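Long-range contact in alternansucrase (Leuconostoc mesenteroides, PDB 6HVG), which is a glycoside hydrolase family 70 enzyme, a large multidomain protein with a TIM-barrel-type catalytic core and repeats related to choline-binding modules: residues L730-G738 and S859-D867. Sequence-based numbering, arbitrary orientation.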
loop_
_atom_site.group_PDB
_atom_site.type_symbol
_atom_site.label_atom_id
_atom_site.label_comp_id
_atom_site.label_asym_id
_atom_site.label_seq_id
_atom_site.Cartn_x
_atom_site.Cartn_y
_atom_site.Cartn_z
ATOM N N LEU A 730 -22.808 14.878 4.831
ATOM C CA LEU A 730 -22.444 16.303 4.830
ATOM C C LEU A 730 -23.613 17.248 4.594
ATOM O O LEU A 730 -23.670 18.331 5.179
ATOM C CB LEU A 730 -21.402 16.531 3.759
ATOM C CG LEU A 730 -20.961 17.964 3.507
ATOM C CD1 LEU A 730 -20.232 18.510 4.716
ATOM C CD2 LEU A 730 -20.079 18.049 2.267
ATOM N N VAL A 731 -24.548 16.829 3.728
ATOM C CA VAL A 731 -25.719 17.635 3.385
ATOM C C VAL A 731 -26.983 16.802 3.563
ATOM O O VAL A 731 -27.165 15.792 2.874
ATOM C CB VAL A 731 -25.632 18.132 1.930
ATOM C CG1 VAL A 731 -26.908 18.864 1.508
ATOM C CG2 VAL A 731 -24.427 19.026 1.735
ATOM N N ASN A 732 -27.870 17.221 4.459
ATOM C CA ASN A 732 -29.130 16.505 4.594
ATOM C C ASN A 732 -30.053 16.834 3.428
ATOM O O ASN A 732 -30.175 17.991 3.016
ATOM C CB ASN A 732 -29.848 16.784 5.914
ATOM C CG ASN A 732 -30.846 15.673 6.263
ATOM O OD1 ASN A 732 -32.025 15.731 5.893
ATOM N ND2 ASN A 732 -30.373 14.648 6.931
ATOM N N ARG A 733 -30.707 15.800 2.909
ATOM C CA ARG A 733 -31.556 15.935 1.753
ATOM C C ARG A 733 -32.957 15.365 1.972
ATOM O O ARG A 733 -33.725 15.198 1.025
ATOM C CB ARG A 733 -30.872 15.249 0.578
ATOM C CG ARG A 733 -29.638 15.990 0.105
ATOM C CD ARG A 733 -28.998 15.316 -1.085
ATOM N NE ARG A 733 -27.835 16.053 -1.559
ATOM C CZ ARG A 733 -26.585 15.869 -1.128
ATOM N NH1 ARG A 733 -26.293 14.974 -0.204
ATOM N NH2 ARG A 733 -25.612 16.612 -1.626
ATOM N N ILE A 734 -33.320 15.120 3.228
ATOM C CA ILE A 734 -34.653 14.611 3.554
ATOM C C ILE A 734 -35.697 15.646 3.191
ATOM O O ILE A 734 -36.689 15.319 2.541
ATOM C CB ILE A 734 -34.771 14.263 5.047
ATOM C CG1 ILE A 734 -33.924 13.015 5.355
ATOM C CG2 ILE A 734 -36.225 14.050 5.445
ATOM C CD1 ILE A 734 -33.751 12.705 6.832
ATOM N N ALA A 735 -35.463 16.889 3.616
ATOM C CA ALA A 735 -36.304 18.018 3.206
ATOM C C ALA A 735 -35.455 19.276 3.088
ATOM O O ALA A 735 -35.503 20.150 3.948
ATOM C CB ALA A 735 -37.440 18.234 4.187
ATOM N N ASN A 736 -34.683 19.346 2.010
ATOM C CA ASN A 736 -33.748 20.442 1.787
ATOM C C ASN A 736 -34.403 21.537 0.965
ATOM O O ASN A 736 -34.492 21.420 -0.247
ATOM C CB ASN A 736 -32.479 19.921 1.092
ATOM C CG ASN A 736 -31.451 20.997 0.869
ATOM O OD1 ASN A 736 -31.744 22.150 0.993
ATOM N ND2 ASN A 736 -30.236 20.611 0.554
ATOM N N SER A 737 -34.846 22.586 1.652
ATOM C CA SER A 737 -35.472 23.747 1.032
ATOM C C SER A 737 -34.507 24.922 0.792
ATOM O O SER A 737 -34.942 26.026 0.516
ATOM C CB SER A 737 -36.612 24.218 1.916
ATOM O OG SER A 737 -36.145 24.826 3.116
ATOM N N GLY A 738 -33.207 24.690 0.925
ATOM C CA GLY A 738 -32.220 25.743 0.801
ATOM C C GLY A 738 -32.118 26.702 1.970
ATOM O O GLY A 738 -31.413 27.698 1.872
ATOM N N SER A 859 -33.721 21.556 -10.717
ATOM C CA SER A 859 -33.609 22.772 -9.906
ATOM C C SER A 859 -34.603 22.738 -8.762
ATOM O O SER A 859 -35.436 21.834 -8.698
ATOM C CB SER A 859 -33.829 24.032 -10.741
ATOM O OG SER A 859 -33.425 25.192 -10.001
ATOM N N GLY A 860 -34.518 23.729 -7.876
ATOM C CA GLY A 860 -35.408 23.836 -6.744
ATOM C C GLY A 860 -35.029 22.948 -5.590
ATOM O O GLY A 860 -33.994 22.286 -5.586
ATOM N N GLY A 861 -35.903 22.920 -4.601
ATOM C CA GLY A 861 -35.660 22.172 -3.388
ATOM C C GLY A 861 -35.625 20.675 -3.615
ATOM O O GLY A 861 -35.944 20.192 -4.705
ATOM N N GLN A 862 -35.239 19.938 -2.579
ATOM C CA GLN A 862 -35.179 18.481 -2.656
ATOM C C GLN A 862 -35.889 17.840 -1.491
ATOM O O GLN A 862 -35.991 18.433 -0.412
ATOM C CB GLN A 862 -33.728 18.013 -2.692
ATOM C CG GLN A 862 -33.551 16.509 -2.770
ATOM C CD GLN A 862 -32.131 16.098 -3.093
ATOM O OE1 GLN A 862 -31.207 16.903 -3.018
ATOM N NE2 GLN A 862 -31.972 14.853 -3.535
ATOM N N THR A 863 -36.414 16.641 -1.730
ATOM C CA THR A 863 -36.790 15.728 -0.645
ATOM C C THR A 863 -36.238 14.360 -0.962
ATOM O O THR A 863 -35.897 14.047 -2.103
ATOM C CB THR A 863 -38.308 15.555 -0.430
ATOM O OG1 THR A 863 -38.910 15.063 -1.634
ATOM C CG2 THR A 863 -38.971 16.861 -0.001
ATOM N N MET A 864 -36.134 13.565 0.087
ATOM C CA MET A 864 -35.614 12.231 -0.005
ATOM C C MET A 864 -36.267 11.436 1.122
ATOM O O MET A 864 -36.331 11.895 2.273
ATOM C CB MET A 864 -34.089 12.232 0.108
ATOM C CG MET A 864 -33.435 10.936 -0.324
ATOM S SD MET A 864 -31.619 10.926 -0.156
ATOM C CE MET A 864 -31.148 11.856 -1.593
ATOM N N ALA A 865 -36.776 10.259 0.771
ATOM C CA ALA A 865 -37.482 9.384 1.700
ATOM C C ALA A 865 -37.253 7.945 1.264
ATOM O O ALA A 865 -36.717 7.691 0.191
ATOM C CB ALA A 865 -38.967 9.697 1.707
ATOM N N THR A 866 -37.624 7.010 2.124
ATOM C CA THR A 866 -37.511 5.587 1.817
ATOM C C THR A 866 -38.676 4.859 2.420
ATOM O O THR A 866 -39.181 5.251 3.482
ATOM C CB THR A 866 -36.221 4.921 2.376
ATOM O OG1 THR A 866 -36.118 5.133 3.788
ATOM C CG2 THR A 866 -34.946 5.442 1.682
ATOM N N ASP A 867 -39.098 3.799 1.744
ATOM C CA ASP A 867 -40.110 2.930 2.291
ATOM C C ASP A 867 -39.426 2.039 3.316
ATOM O O ASP A 867 -39.339 0.833 3.139
ATOM C CB ASP A 867 -40.758 2.112 1.183
ATOM C CG ASP A 867 -41.915 1.268 1.685
ATOM O OD1 ASP A 867 -42.573 1.656 2.685
ATOM O OD2 ASP A 867 -42.119 0.190 1.095
#
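Asn736 and Gln862 form an antiparallel hydrogen-bonded pair, with Gln862 N giving a nearly straight bond (173° at the hydrogen) to Asn736 O at 2.9 Å and Asn736 N returning a more bent one to Gln862 O. In the next pair along, Ala735 and Thr863 form a non-hydrogen-bonded pair, with side chains on the same face of the sheet, and Met864 N then bonds to Ile734 O at 3.1 Å. That donor lies well above the carbonyl plane, and Ile734, with psi -48°, is no longer extended. Beyond the bridges, Arg733 and Gln862 carry the side-chain contact. The Gln862 chain is extended, CG anti to the backbone N, and its OE1 comes within 3.3 Å of Arg733 CD and lies at the edge of the guanidinium, near its plane, without a hydrogen bond to it. The amide and guanidinium planes are 63° apart, not stacked. Lys818 serves both polar ends: its N donates to Gln862 OE1 and its O accepts from Arg733 NE; Gln862 NE2 bonds to Ser883 and Asn817. Met864 bends at its last torsion and brings CE to 4.0 Å from Arg733 CB, while Val731 CB lies over one face of the Arg733 guanidinium, 3.6 Å above its plane and offset toward the rim. Asn736 OD1 closes an Asx turn by accepting from Gly738 N at 2.9 Å, and its ND2 bonds to Asp819. The short strand 735-736 thus borders strand 862-866, whose other neighbour, strand 881-885, pairs with it through Thr863 and Val884, while the loop at Asn817 to Asp819, just before barrel strand 821-825, meets the Arg733, Asn736 and Gln862 side chains.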